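Local coordinates for protein aromatic-L-amino-acid decarboxylase (Catharanthus roseus, PDB 6EEW) that catalyses the pyridoxal 5'-phosphate-dependent decarboxylation of L-tryptophan to tryptamine and of 5-hydroxy-L-tryptophan to serotonin, working as a homodimer, at residues A[139-144]-A[154-159]; A[161-166]-A[325-330]; A[43-48]-A[89-94]. One frame throughout, in Å; residues are numbered along the deposited sequence.

Interaction 1. Residues A[139-144]-A[154-159]; sequences VMDWLA and MFSGTG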
loop_
_atom_site.group_PDB
_atom_site.type_symbol
_atom_site.label_atom_id
_atom_site.label_comp_id
_atom_site.label_asym_id
_atom_site.label_seq_id
_atom_site.Cartn_x
_atom_site.Cartn_y
_atom_site.Cartn_z
ATOM N N VAL A 139 -11.943 13.442 7.211
ATOM C CA VAL A 139 -12.157 12.181 7.921
ATOM C C VAL A 139 -11.118 12.000 9.017
ATOM O O VAL A 139 -11.422 11.482 10.100
ATOM C CB VAL A 139 -12.139 10.996 6.942
ATOM C CG1 VAL A 139 -11.740 9.688 7.670
ATOM C CG2 VAL A 139 -13.484 10.857 6.255
ATOM N N MET A 140 -9.877 12.415 8.763
ATOM C CA MET A 140 -8.865 12.280 9.799
ATOM C C MET A 140 -9.169 13.180 10.987
ATOM O O MET A 140 -8.948 12.788 12.133
ATOM C CB MET A 140 -7.473 12.564 9.231
ATOM C CG MET A 140 -6.952 11.436 8.350
ATOM S SD MET A 140 -6.714 9.882 9.241
ATOM C CE MET A 140 -5.199 10.183 10.127
ATOM N N ASP A 141 -9.725 14.369 10.739
ATOM C CA ASP A 141 -10.108 15.227 11.857
ATOM C C ASP A 141 -11.338 14.676 12.601
ATOM O O ASP A 141 -11.409 14.737 13.840
ATOM C CB ASP A 141 -10.360 16.649 11.350
ATOM C CG ASP A 141 -9.074 17.481 11.234
ATOM O OD1 ASP A 141 -7.967 16.928 11.395
ATOM O OD2 ASP A 141 -9.172 18.703 10.981
ATOM N N TRP A 142 -12.308 14.118 11.870
ATOM C CA TRP A 142 -13.428 13.418 12.504
ATOM C C TRP A 142 -12.933 12.359 13.464
ATOM O O TRP A 142 -13.310 12.321 14.641
ATOM C CB TRP A 142 -14.299 12.730 11.456
ATOM C CG TRP A 142 -15.295 13.592 10.822
ATOM C CD1 TRP A 142 -15.295 14.942 10.784
ATOM C CD2 TRP A 142 -16.446 13.160 10.100
ATOM N NE1 TRP A 142 -16.391 15.398 10.079
ATOM C CE2 TRP A 142 -17.118 14.318 9.656
ATOM C CE3 TRP A 142 -16.986 11.907 9.802
ATOM C CZ2 TRP A 142 -18.303 14.263 8.925
ATOM C CZ3 TRP A 142 -18.166 11.846 9.074
ATOM C CH2 TRP A 142 -18.816 13.020 8.646
ATOM N N LEU A 143 -12.100 11.460 12.950
ATOM C CA LEU A 143 -11.636 10.351 13.762
ATOM C C LEU A 143 -10.817 10.850 14.936
ATOM O O LEU A 143 -10.972 10.365 16.061
ATOM C CB LEU A 143 -10.854 9.388 12.891
ATOM C CG LEU A 143 -11.018 7.912 13.191
ATOM C CD1 LEU A 143 -12.463 7.608 13.422
ATOM C CD2 LEU A 143 -10.506 7.141 11.972
ATOM N N ALA A 144 -9.975 11.859 14.703
ATOM C CA ALA A 144 -9.187 12.420 15.788
ATOM C C ALA A 144 -10.087 12.914 16.914
ATOM O O ALA A 144 -9.769 12.729 18.097
ATOM C CB ALA A 144 -8.316 13.556 15.257
ATOM N N MET A 154 -4.684 17.738 14.576
ATOM C CA MET A 154 -5.748 17.961 13.610
ATOM C C MET A 154 -5.347 18.999 12.580
ATOM O O MET A 154 -4.660 19.980 12.889
ATOM C CB MET A 154 -7.047 18.426 14.295
ATOM C CG MET A 154 -7.534 17.481 15.331
ATOM S SD MET A 154 -9.046 18.033 16.132
ATOM C CE MET A 154 -9.197 16.727 17.346
ATOM N N PHE A 155 -5.840 18.795 11.361
ATOM C CA PHE A 155 -5.646 19.783 10.310
ATOM C C PHE A 155 -6.319 21.098 10.684
ATOM O O PHE A 155 -5.776 22.180 10.427
ATOM C CB PHE A 155 -6.201 19.247 8.984
ATOM C CG PHE A 155 -5.354 18.177 8.349
ATOM C CD1 PHE A 155 -4.155 18.503 7.712
ATOM C CD2 PHE A 155 -5.741 16.849 8.395
ATOM C CE1 PHE A 155 -3.362 17.522 7.115
ATOM C CE2 PHE A 155 -4.957 15.865 7.806
ATOM C CZ PHE A 155 -3.763 16.204 7.154
ATOM N N SER A 156 -7.511 21.025 11.291
ATOM C CA SER A 156 -8.165 22.229 11.799
ATOM C C SER A 156 -7.342 22.919 12.881
ATOM O O SER A 156 -7.515 24.122 13.102
ATOM C CB SER A 156 -9.557 21.893 12.344
ATOM O OG SER A 156 -9.476 20.917 13.365
ATOM N N GLY A 157 -6.454 22.187 13.557
ATOM C CA GLY A 157 -5.509 22.766 14.496
ATOM C C GLY A 157 -4.121 22.938 13.901
ATOM O O GLY A 157 -3.962 23.577 12.854
ATOM N N THR A 158 -3.110 22.335 14.529
ATOM C CA THR A 158 -1.724 22.516 14.117
ATOM C C THR A 158 -1.007 21.235 13.726
ATOM O O THR A 158 0.197 21.284 13.451
ATOM C CB THR A 158 -0.924 23.178 15.236
ATOM O OG1 THR A 158 -0.875 22.281 16.353
ATOM C CG2 THR A 158 -1.580 24.496 15.648
ATOM N N GLY A 159 -1.682 20.093 13.726
ATOM C CA GLY A 159 -1.021 18.858 13.348
ATOM C C GLY A 159 -1.641 18.315 12.080
ATOM O O GLY A 159 -2.147 19.090 11.255
#

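Interaction 2. Residues A[161-166]-A[325-330]; sequences GVIQNT and LDCTCL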
loop_
_atom_site.group_PDB
_atom_site.type_symbol
_atom_site.label_atom_id
_atom_site.label_comp_id
_atom_site.label_asym_id
_atom_site.label_seq_id
_atom_site.Cartn_x
_atom_site.Cartn_y
_atom_site.Cartn_z
ATOM N N GLY A 161 -2.847 14.335 9.749
ATOM C CA GLY A 161 -2.901 12.893 9.640
ATOM C C GLY A 161 -2.959 12.455 8.197
ATOM O O GLY A 161 -3.276 13.235 7.291
ATOM N N VAL A 162 -2.678 11.175 8.005
ATOM C CA VAL A 162 -2.730 10.562 6.693
ATOM C C VAL A 162 -3.150 9.102 6.848
ATOM O O VAL A 162 -2.761 8.423 7.803
ATOM C CB VAL A 162 -1.366 10.710 5.973
ATOM C CG1 VAL A 162 -0.214 10.124 6.819
ATOM C CG2 VAL A 162 -1.427 10.069 4.618
ATOM N N ILE A 163 -3.936 8.623 5.892
ATOM C CA ILE A 163 -4.297 7.212 5.801
ATOM C C ILE A 163 -3.221 6.494 4.999
ATOM O O ILE A 163 -3.075 6.717 3.796
ATOM C CB ILE A 163 -5.675 7.028 5.159
ATOM C CG1 ILE A 163 -6.723 7.798 5.948
ATOM C CG2 ILE A 163 -6.005 5.537 5.026
ATOM C CD1 ILE A 163 -8.144 7.744 5.305
ATOM N N GLN A 164 -2.450 5.656 5.682
ATOM C CA GLN A 164 -1.485 4.749 5.092
ATOM C C GLN A 164 -2.122 3.374 4.895
ATOM O O GLN A 164 -3.285 3.130 5.242
ATOM C CB GLN A 164 -0.247 4.664 5.985
ATOM C CG GLN A 164 0.367 6.013 6.312
ATOM C CD GLN A 164 1.452 6.408 5.342
ATOM O OE1 GLN A 164 1.816 5.631 4.464
ATOM N NE2 GLN A 164 1.974 7.619 5.488
ATOM N N ASN A 165 -1.345 2.463 4.316
ATOM C CA ASN A 165 -1.808 1.096 4.108
ATOM C C ASN A 165 -1.610 0.235 5.347
ATOM O O ASN A 165 -2.476 -0.578 5.685
ATOM C CB ASN A 165 -1.047 0.462 2.939
ATOM C CG ASN A 165 -1.469 1.015 1.591
ATOM O OD1 ASN A 165 -2.652 1.134 1.301
ATOM N ND2 ASN A 165 -0.496 1.386 0.777
ATOM N N THR A 166 -0.473 0.379 6.025
ATOM C CA THR A 166 -0.057 -0.604 7.010
ATOM C C THR A 166 0.466 0.110 8.242
ATOM O O THR A 166 0.700 1.323 8.244
ATOM C CB THR A 166 1.039 -1.541 6.480
ATOM O OG1 THR A 166 2.254 -0.802 6.290
ATOM C CG2 THR A 166 0.636 -2.164 5.155
ATOM N N LEU A 325 -9.060 -4.533 4.593
ATOM C CA LEU A 325 -7.689 -4.238 4.187
ATOM C C LEU A 325 -7.709 -3.498 2.857
ATOM O O LEU A 325 -8.501 -3.828 1.974
ATOM C CB LEU A 325 -6.871 -5.521 4.038
ATOM C CG LEU A 325 -6.228 -6.162 5.267
ATOM C CD1 LEU A 325 -7.287 -6.860 6.119
ATOM C CD2 LEU A 325 -5.109 -7.113 4.855
ATOM N N ASP A 326 -6.856 -2.482 2.703
ATOM C CA ASP A 326 -5.962 -1.950 3.722
ATOM C C ASP A 326 -6.570 -0.689 4.269
ATOM O O ASP A 326 -7.351 -0.023 3.582
ATOM C CB ASP A 326 -4.573 -1.602 3.165
ATOM C CG ASP A 326 -3.785 -2.810 2.736
ATOM O OD1 ASP A 326 -3.683 -3.755 3.548
ATOM O OD2 ASP A 326 -3.256 -2.803 1.593
ATOM N N CYS A 327 -6.198 -0.351 5.505
ATOM C CA CYS A 327 -6.589 0.921 6.092
ATOM C C CYS A 327 -5.868 1.133 7.416
ATOM O O CYS A 327 -6.192 0.474 8.409
ATOM C CB CYS A 327 -8.105 0.976 6.288
ATOM S SG CYS A 327 -8.741 2.603 6.721
ATOM N N THR A 328 -4.883 2.033 7.438
ATOM C CA THR A 328 -4.192 2.428 8.656
ATOM C C THR A 328 -4.195 3.947 8.769
ATOM O O THR A 328 -3.957 4.637 7.781
ATOM C CB THR A 328 -2.783 1.875 8.656
ATOM O OG1 THR A 328 -2.872 0.466 8.871
ATOM C CG2 THR A 328 -1.947 2.518 9.730
ATOM N N CYS A 329 -4.534 4.471 9.940
ATOM C CA CYS A 329 -4.554 5.906 10.176
ATOM C C CYS A 329 -3.334 6.302 10.977
ATOM O O CYS A 329 -2.990 5.640 11.966
ATOM C CB CYS A 329 -5.813 6.335 10.928
ATOM S SG CYS A 329 -7.333 5.938 10.101
ATOM N N LEU A 330 -2.704 7.400 10.564
ATOM C CA LEU A 330 -1.511 7.920 11.211
ATOM C C LEU A 330 -1.724 9.398 11.469
ATOM O O LEU A 330 -2.138 10.134 10.565
ATOM C CB LEU A 330 -0.279 7.722 10.348
ATOM C CG LEU A 330 1.023 8.401 10.771
ATOM C CD1 LEU A 330 1.621 7.712 11.992
ATOM C CD2 LEU A 330 1.981 8.387 9.595
#

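Interaction 3. Residues A[43-48]-A[89-94]; sequences KNVETY and MTNWMS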
loop_
_atom_site.group_PDB
_atom_site.type_symbol
_atom_site.label_atom_id
_atom_site.label_comp_id
_atom_site.label_asym_id
_atom_site.label_seq_id
_atom_site.Cartn_x
_atom_site.Cartn_y
_atom_site.Cartn_z
ATOM N N LYS A 43 -22.722 -15.841 3.248
ATOM C CA LYS A 43 -23.823 -16.613 3.806
ATOM C C LYS A 43 -23.417 -18.041 4.149
ATOM O O LYS A 43 -24.010 -18.648 5.052
ATOM C CB LYS A 43 -24.984 -16.639 2.814
ATOM C CG LYS A 43 -26.149 -17.524 3.225
ATOM C CD LYS A 43 -27.239 -17.503 2.166
ATOM C CE LYS A 43 -28.047 -16.219 2.197
ATOM N NZ LYS A 43 -29.236 -16.303 1.294
ATOM N N ASN A 44 -22.428 -18.596 3.452
ATOM C CA ASN A 44 -22.100 -20.010 3.603
ATOM C C ASN A 44 -20.749 -20.292 4.256
ATOM O O ASN A 44 -20.418 -21.466 4.461
ATOM C CB ASN A 44 -22.168 -20.704 2.238
ATOM C CG ASN A 44 -23.592 -20.751 1.668
ATOM O OD1 ASN A 44 -24.565 -20.993 2.389
ATOM N ND2 ASN A 44 -23.711 -20.511 0.365
ATOM N N VAL A 45 -19.944 -19.270 4.557
ATOM C CA VAL A 45 -18.560 -19.524 4.967
ATOM C C VAL A 45 -18.481 -20.323 6.262
ATOM O O VAL A 45 -17.552 -21.122 6.445
ATOM C CB VAL A 45 -17.781 -18.198 5.103
ATOM C CG1 VAL A 45 -18.447 -17.297 6.135
ATOM C CG2 VAL A 45 -16.326 -18.471 5.457
ATOM N N GLU A 46 -19.420 -20.108 7.192
ATOM C CA GLU A 46 -19.405 -20.886 8.427
ATOM C C GLU A 46 -19.400 -22.376 8.140
ATOM O O GLU A 46 -18.974 -23.168 8.987
ATOM C CB GLU A 46 -20.615 -20.533 9.297
ATOM C CG GLU A 46 -20.680 -21.309 10.603
ATOM C CD GLU A 46 -21.795 -20.830 11.524
ATOM O OE1 GLU A 46 -22.410 -19.782 11.232
ATOM O OE2 GLU A 46 -22.058 -21.504 12.542
ATOM N N THR A 47 -19.833 -22.763 6.944
ATOM C CA THR A 47 -19.887 -24.157 6.537
ATOM C C THR A 47 -18.519 -24.700 6.146
ATOM O O THR A 47 -18.275 -25.904 6.285
ATOM C CB THR A 47 -20.861 -24.300 5.368
ATOM O OG1 THR A 47 -22.209 -24.321 5.864
ATOM C CG2 THR A 47 -20.559 -25.550 4.549
ATOM N N TYR A 48 -17.630 -23.851 5.648
ATOM C CA TYR A 48 -16.348 -24.345 5.188
ATOM C C TYR A 48 -15.424 -24.586 6.377
ATOM O O TYR A 48 -15.584 -23.968 7.430
ATOM C CB TYR A 48 -15.693 -23.348 4.236
ATOM C CG TYR A 48 -16.585 -22.824 3.128
ATOM C CD1 TYR A 48 -17.637 -23.580 2.630
ATOM C CD2 TYR A 48 -16.350 -21.580 2.558
ATOM C CE1 TYR A 48 -18.447 -23.093 1.617
ATOM C CE2 TYR A 48 -17.150 -21.089 1.547
ATOM C CZ TYR A 48 -18.197 -21.848 1.079
ATOM O OH TYR A 48 -18.994 -21.362 0.067
ATOM N N MET A 89 -8.167 -21.430 0.819
ATOM C CA MET A 89 -8.130 -20.220 1.620
ATOM C C MET A 89 -8.243 -20.548 3.102
ATOM O O MET A 89 -8.958 -21.474 3.496
ATOM C CB MET A 89 -9.292 -19.301 1.232
ATOM C CG MET A 89 -9.255 -18.819 -0.191
ATOM S SD MET A 89 -8.051 -17.498 -0.403
ATOM C CE MET A 89 -8.800 -16.201 0.578
ATOM N N THR A 90 -7.550 -19.755 3.924
ATOM C CA THR A 90 -7.884 -19.655 5.343
ATOM C C THR A 90 -8.990 -18.626 5.464
ATOM O O THR A 90 -8.812 -17.472 5.060
ATOM C CB THR A 90 -6.679 -19.251 6.195
ATOM O OG1 THR A 90 -5.724 -20.317 6.225
ATOM C CG2 THR A 90 -7.101 -18.945 7.622
ATOM N N ASN A 91 -10.137 -19.043 5.995
ATOM C CA ASN A 91 -11.338 -18.216 5.943
ATOM C C ASN A 91 -11.338 -17.209 7.093
ATOM O O ASN A 91 -11.934 -17.409 8.154
ATOM C CB ASN A 91 -12.572 -19.103 5.932
ATOM C CG ASN A 91 -12.789 -19.765 4.577
ATOM O OD1 ASN A 91 -13.146 -19.090 3.612
ATOM N ND2 ASN A 91 -12.579 -21.083 4.502
ATOM N N TRP A 92 -10.641 -16.094 6.859
ATOM C CA TRP A 92 -10.610 -14.998 7.816
ATOM C C TRP A 92 -12.001 -14.453 8.115
ATOM O O TRP A 92 -12.200 -13.838 9.168
ATOM C CB TRP A 92 -9.711 -13.868 7.304
ATOM C CG TRP A 92 -8.231 -14.114 7.462
ATOM C CD1 TRP A 92 -7.453 -14.956 6.724
ATOM C CD2 TRP A 92 -7.358 -13.504 8.425
ATOM N NE1 TRP A 92 -6.149 -14.907 7.165
ATOM C CE2 TRP A 92 -6.066 -14.023 8.207
ATOM C CE3 TRP A 92 -7.542 -12.565 9.448
ATOM C CZ2 TRP A 92 -4.969 -13.644 8.978
ATOM C CZ3 TRP A 92 -6.450 -12.184 10.208
ATOM C CH2 TRP A 92 -5.185 -12.731 9.974
ATOM N N MET A 93 -12.957 -14.631 7.205
ATOM C CA MET A 93 -14.308 -14.108 7.378
ATOM C C MET A 93 -15.241 -15.073 8.095
ATOM O O MET A 93 -16.421 -14.752 8.254
ATOM C CB MET A 93 -14.916 -13.743 6.021
ATOM C CG MET A 93 -14.285 -12.540 5.363
ATOM S SD MET A 93 -14.301 -11.112 6.445
ATOM C CE MET A 93 -12.633 -11.191 7.105
ATOM N N SER A 94 -14.777 -16.261 8.457
ATOM C CA SER A 94 -15.647 -17.213 9.125
ATOM C C SER A 94 -15.973 -16.718 10.531
ATOM O O SER A 94 -15.107 -16.149 11.205
ATOM C CB SER A 94 -14.996 -18.591 9.197
ATOM O OG SER A 94 -15.813 -19.494 9.928
#

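Interaction 1. Residues A[139-144]-A[154-159]
The edge of the Phe155 ring meets Met140, whose CB lies near the ring plane 4.4 Å from Phe155 CE2, while the carboxylate of Asp141 comes to the same ring obliquely. That carboxylate is the polar centre of the contact. Each of its oxygens takes one backbone N-H on the syn lone pair: Phe155 N reaches Asp141 OD1 at 2.8 Å with an N-H...O angle of 148°, and Ser156 N reaches Asp141 OD2 at 2.9 Å with 157°. Two consecutive amides thus fix the rotation of the carboxylate. A weak bond from Ser156 OG to Asp141 OD2 (3.3 Å) adds to the grip, and Arg60 of the second subunit makes a long, weak ion pair with the same oxygen. With an alanine here both acceptors go, and the amides of Phe155 and Ser156 would probably be left without their mates, the loop freer to shift from the helix. Beside the carboxylate the extended chain of Met154 passes obliquely, with CB 3.4 Å from Asp141 OD1 and CE ending 3.9 Å from Ala144 CB. A side-chain carboxylate in the C-terminal half of helix 130-146 here receives successive N-H groups of the loop that follows, tying the helix to the connection into strand 160-164, next to the dimer interface, in the large domain of a fold type I pyridoxal-phosphate enzyme.

Interaction 2. Residues A[161-166]-A[325-330]
Thr328 turns its two branches to different tasks: with CG2 anti to the backbone N and OG1 anti to the carbonyl carbon (chi1 -72°), CG2 is carried past the strand end to the loop, 3.3 Å from Thr166 O, while OG1 lies near Asn165 O but has its stronger partner in Ser316 OG. Leu330 holds CG anti to its backbone N (chi1 171°) and lies side by side with Val162, Leu330 CD2 3.9 Å from Val162 CG1. Gln164 shares this face. The strands run antiparallel, their N-to-C directions 157° apart. Val162 and Leu330 form a hydrogen-bonded pair, with Val162 N giving to Leu330 O at 2.8 Å almost in line with the carbonyl and Leu330 N returning to Val162 O. Gln164 and Thr328 form the next such pair, less evenly: Thr328 N meets Gln164 O at 2.9 Å from above the carbonyl plane, and Gln164 N to Thr328 O is weak. The non-hydrogen-bonded pair Ile163 and Cys329 has its side chains on the other face; between the strands, Ile163 CA makes a CH...O contact with Thr328 O. Past the last pair, Asp326 CB rests 3.4 Å from Asn165 O. Thr328 also packs on His318, an L-tryptophan-binding residue whose ND1 accepts a hydrogen bond from Cys327 N. Strand 160-164 is outermost in the seven-stranded mixed sheet within this chain. Helix 167-186, with Thr166 at its N-cap, packs on the face of Gln164, Thr328 and Leu330; helices 130-146 and 375-409 cover that of Ile163 and Cys329.

Interaction 3. Residues A[43-48]-A[89-94]
Val45 and Asn91 run antiparallel alongside each other, so that the methyl CG2 of Val45 reaches along the amide, 3.7 Å from Asn91 OD1 and 3.8 Å from Asn91 CB. With CG2 anti to the backbone N and CG1 between N and the carbonyl carbon (chi1 59°), the valine presents both methyls to the loop: CG1 sits 3.9 Å from Met93 O, and CG2 also reaches Ser94 CB at 4.0 Å. The side chain of Tyr48 stands roughly perpendicular to that of Asn91, ring and amide planes 48° apart. Asn91 OD1 lies at the ring edge, near its plane, and Asn91 ND2 comes 3.9 Å from Tyr48 CB. The surface that receives Val45 is a type I beta turn from Asn91 to Ser94, closed by Ser94 N to Asn91 O at 3.1 Å; it carries Trp92, whose CB is directed away from 43-48 and whose side chain touches the bound tryptophan. No hydrogen bond joins 43-48 to 89-94 directly. Instead the Asn91 amide is held at both ends by residues flanking 43-48, OD1 by Tyr41 OH and ND2 by Pro49 O. Ser94 OG, bonded to Asn96 N, lies 4.1 Å from Glu46 CA, while the Glu46 carboxylate is taken by a salt bridge to Arg484 and a hydrogen bond to His481.

Along the chain the order is interaction 3, interaction 1, interaction 2, each closing before the next opens. Interactions 1 and 2 have centres about 15 Å apart and touch: the methyl of Met140 packs on the backbone of strands 160-164 and 328-332, and Phe155 meets Gly161. Helix 130-146 and strand 160-164, outermost in the large sheet within this chain, follow each other in the sequence. Interaction 3, by contrast, joins the end of helix 24-44 to a loop bearing part of the tryptophan pocket; its centre lies about 37 Å from that of interaction 1, across the chain's centre, and about 26 Å from that of interaction 2. All three contacts lie within reach of the second subunit of the homodimer.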